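Local coordinates for protein Pre-mRNA-splicing factor SAD1 (Saccharomyces cerevisiae, PDB 4MSX) that promotes assembly of newly made U4 snRNA into the U4/U6 snRNP and is required for pre-mRNA splicing, although it is a catalytically inactive deubiquitinase, at residues L325-F330 / F377-F382. Sequence-based numbering, arbitrary orientation.
Sequences LDLPEF and FHFNRF
L325 and F379 form a parallel beta bridge, where strand 323-325 runs alongside strand 374-379 in the USP fold; L325 N donates a hydrogen bond to H378 O at 2.8 Å, and N380 N returns a bond to L325 O at 3.1 Å. This pair of bonds, reaching the residues before and after F379, is the signature of parallel pairing. Beyond it the chains part, and a water takes over, accepting from L327 N and donating to N380 O. N380 is also the centre of an inverse gamma turn. On the buried side, L325 carries the packing through one methyl: CD1 sits over a face of the F377 ring, 4.1 Å from its centroid in a CH-pi contact, and meets F379 CE1 at 3.8 Å. Helix 347-350 packs on both phenylalanines. L327 divides its branches, CD2 approaching the edge of the F379 ring while CD1 lies over one face of the R381 guanidinium, whose NH1 is held by the carbonyls of N394 and T396. At the exposed margin, N380 has CG anti to its own N (chi1 -171°), which carries ND2 alongside D326 for a weak 3.3 Å hydrogen bond to OD1, carboxylate and amide planes turned 49° apart.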
loop_
_atom_site.group_PDB
_atom_site.type_symbol
_atom_site.label_atom_id
_atom_site.label_comp_id
_atom_site.label_asym_id
_atom_site.label_seq_id
_atom_site.Cartn_x
_atom_site.Cartn_y
_atom_site.Cartn_z
ATOM N N LEU A 325 -10.637 1.273 -18.764
ATOM C CA LEU A 325 -10.451 1.628 -20.172
ATOM C C LEU A 325 -10.329 0.299 -20.942
ATOM O O LEU A 325 -9.456 -0.510 -20.663
ATOM C CB LEU A 325 -9.174 2.452 -20.333
ATOM C CG LEU A 325 -9.171 3.771 -19.530
ATOM C CD1 LEU A 325 -7.889 4.588 -19.710
ATOM C CD2 LEU A 325 -10.426 4.621 -19.869
ATOM N N ASP A 326 -11.257 0.036 -21.846
ATOM C CA ASP A 326 -11.217 -1.192 -22.642
ATOM C C ASP A 326 -10.176 -1.082 -23.758
ATOM O O ASP A 326 -10.074 -0.076 -24.380
ATOM C CB ASP A 326 -12.590 -1.468 -23.253
ATOM C CG ASP A 326 -13.641 -1.843 -22.200
ATOM O OD1 ASP A 326 -13.363 -2.707 -21.316
ATOM O OD2 ASP A 326 -14.739 -1.237 -22.245
ATOM N N LEU A 327 -9.451 -2.156 -24.033
ATOM C CA LEU A 327 -8.406 -2.115 -25.015
ATOM C C LEU A 327 -8.938 -2.689 -26.337
ATOM O O LEU A 327 -9.860 -3.497 -26.354
ATOM C CB LEU A 327 -7.229 -2.965 -24.562
ATOM C CG LEU A 327 -6.627 -2.407 -23.225
ATOM C CD1 LEU A 327 -5.633 -3.427 -22.668
ATOM C CD2 LEU A 327 -5.981 -1.042 -23.412
ATOM N N PRO A 328 -8.325 -2.301 -27.437
ATOM C CA PRO A 328 -8.828 -2.862 -28.698
ATOM C C PRO A 328 -8.682 -4.399 -28.736
ATOM O O PRO A 328 -7.760 -4.966 -28.112
ATOM C CB PRO A 328 -7.983 -2.149 -29.768
ATOM C CG PRO A 328 -6.819 -1.559 -29.068
ATOM C CD PRO A 328 -7.196 -1.371 -27.610
ATOM N N GLU A 329 -9.583 -5.077 -29.460
ATOM C CA GLU A 329 -9.559 -6.545 -29.543
ATOM C C GLU A 329 -8.156 -7.091 -29.839
ATOM O O GLU A 329 -7.406 -6.523 -30.616
ATOM C CB GLU A 329 -10.554 -7.053 -30.602
ATOM C CG GLU A 329 -11.158 -8.387 -30.195
ATOM C CD GLU A 329 -12.123 -8.942 -31.227
ATOM O OE1 GLU A 329 -12.725 -8.142 -31.980
ATOM O OE2 GLU A 329 -12.274 -10.182 -31.285
ATOM N N PHE A 330 -7.777 -8.161 -29.150
ATOM C CA PHE A 330 -6.395 -8.632 -29.218
ATOM C C PHE A 330 -6.403 -10.129 -29.433
ATOM O O PHE A 330 -7.112 -10.874 -28.724
ATOM C CB PHE A 330 -5.643 -8.318 -27.905
ATOM C CG PHE A 330 -4.199 -8.820 -27.874
ATOM C CD1 PHE A 330 -3.189 -8.045 -28.434
ATOM C CD2 PHE A 330 -3.868 -10.056 -27.295
ATOM C CE1 PHE A 330 -1.867 -8.495 -28.425
ATOM C CE2 PHE A 330 -2.527 -10.511 -27.264
ATOM C CZ PHE A 330 -1.537 -9.719 -27.845
ATOM N N PHE A 377 -6.950 4.802 -13.380
ATOM C CA PHE A 377 -7.375 4.044 -14.557
ATOM C C PHE A 377 -7.020 2.592 -14.355
ATOM O O PHE A 377 -5.979 2.273 -13.782
ATOM C CB PHE A 377 -6.581 4.458 -15.793
ATOM C CG PHE A 377 -6.828 5.892 -16.231
ATOM C CD1 PHE A 377 -8.105 6.432 -16.188
ATOM C CD2 PHE A 377 -5.779 6.662 -16.703
ATOM C CE1 PHE A 377 -8.352 7.750 -16.628
ATOM C CE2 PHE A 377 -6.006 8.007 -17.131
ATOM C CZ PHE A 377 -7.273 8.538 -17.072
ATOM N N HIS A 378 -7.833 1.741 -14.935
ATOM C CA HIS A 378 -7.521 0.300 -15.018
ATOM C C HIS A 378 -7.553 -0.075 -16.513
ATOM O O HIS A 378 -8.522 0.258 -17.206
ATOM C CB HIS A 378 -8.621 -0.461 -14.293
ATOM C CG HIS A 378 -8.771 -1.905 -14.712
ATOM N ND1 HIS A 378 -9.981 -2.428 -15.122
ATOM C CD2 HIS A 378 -7.886 -2.934 -14.715
ATOM C CE1 HIS A 378 -9.828 -3.721 -15.391
ATOM N NE2 HIS A 378 -8.583 -4.063 -15.108
ATOM N N PHE A 379 -6.531 -0.772 -16.989
ATOM C CA PHE A 379 -6.510 -1.234 -18.411
ATOM C C PHE A 379 -7.008 -2.647 -18.423
ATOM O O PHE A 379 -6.456 -3.500 -17.735
ATOM C CB PHE A 379 -5.113 -1.100 -18.972
ATOM C CG PHE A 379 -4.654 0.342 -18.949
ATOM C CD1 PHE A 379 -5.030 1.225 -19.972
ATOM C CD2 PHE A 379 -3.968 0.843 -17.860
ATOM C CE1 PHE A 379 -4.658 2.593 -19.907
ATOM C CE2 PHE A 379 -3.608 2.200 -17.772
ATOM C CZ PHE A 379 -3.946 3.067 -18.798
ATOM N N ASN A 380 -8.059 -2.909 -19.196
ATOM C CA ASN A 380 -8.768 -4.180 -19.001
ATOM C C ASN A 380 -8.022 -5.316 -19.702
ATOM O O ASN A 380 -8.388 -5.707 -20.801
ATOM C CB ASN A 380 -10.178 -4.067 -19.543
ATOM C CG ASN A 380 -11.027 -5.273 -19.162
ATOM O OD1 ASN A 380 -10.622 -6.071 -18.304
ATOM N ND2 ASN A 380 -12.188 -5.414 -19.782
ATOM N N ARG A 381 -6.982 -5.825 -19.069
ATOM C CA ARG A 381 -6.153 -6.897 -19.649
ATOM C C ARG A 381 -6.812 -8.284 -19.672
ATOM O O ARG A 381 -6.584 -9.078 -20.607
ATOM C CB ARG A 381 -4.884 -7.035 -18.814
ATOM C CG ARG A 381 -4.045 -5.726 -18.720
ATOM C CD ARG A 381 -3.290 -5.458 -20.047
ATOM N NE ARG A 381 -2.559 -4.175 -20.020
ATOM C CZ ARG A 381 -1.907 -3.685 -21.077
ATOM N NH1 ARG A 381 -1.924 -4.344 -22.261
ATOM N NH2 ARG A 381 -1.267 -2.546 -20.957
ATOM N N PHE A 382 -7.563 -8.595 -18.619
ATOM C CA PHE A 382 -8.000 -9.983 -18.377
ATOM C C PHE A 382 -9.419 -10.298 -18.716
ATOM O O PHE A 382 -10.348 -9.692 -18.207
ATOM C CB PHE A 382 -7.888 -10.305 -16.887
ATOM C CG PHE A 382 -6.492 -10.263 -16.383
ATOM C CD1 PHE A 382 -5.500 -10.972 -17.027
ATOM C CD2 PHE A 382 -6.156 -9.493 -15.272
ATOM C CE1 PHE A 382 -4.187 -10.940 -16.596
ATOM C CE2 PHE A 382 -4.845 -9.453 -14.815
ATOM C CZ PHE A 382 -3.852 -10.164 -15.493
HETATM O O HOH W 1 -10.179 -4.768 -22.940
#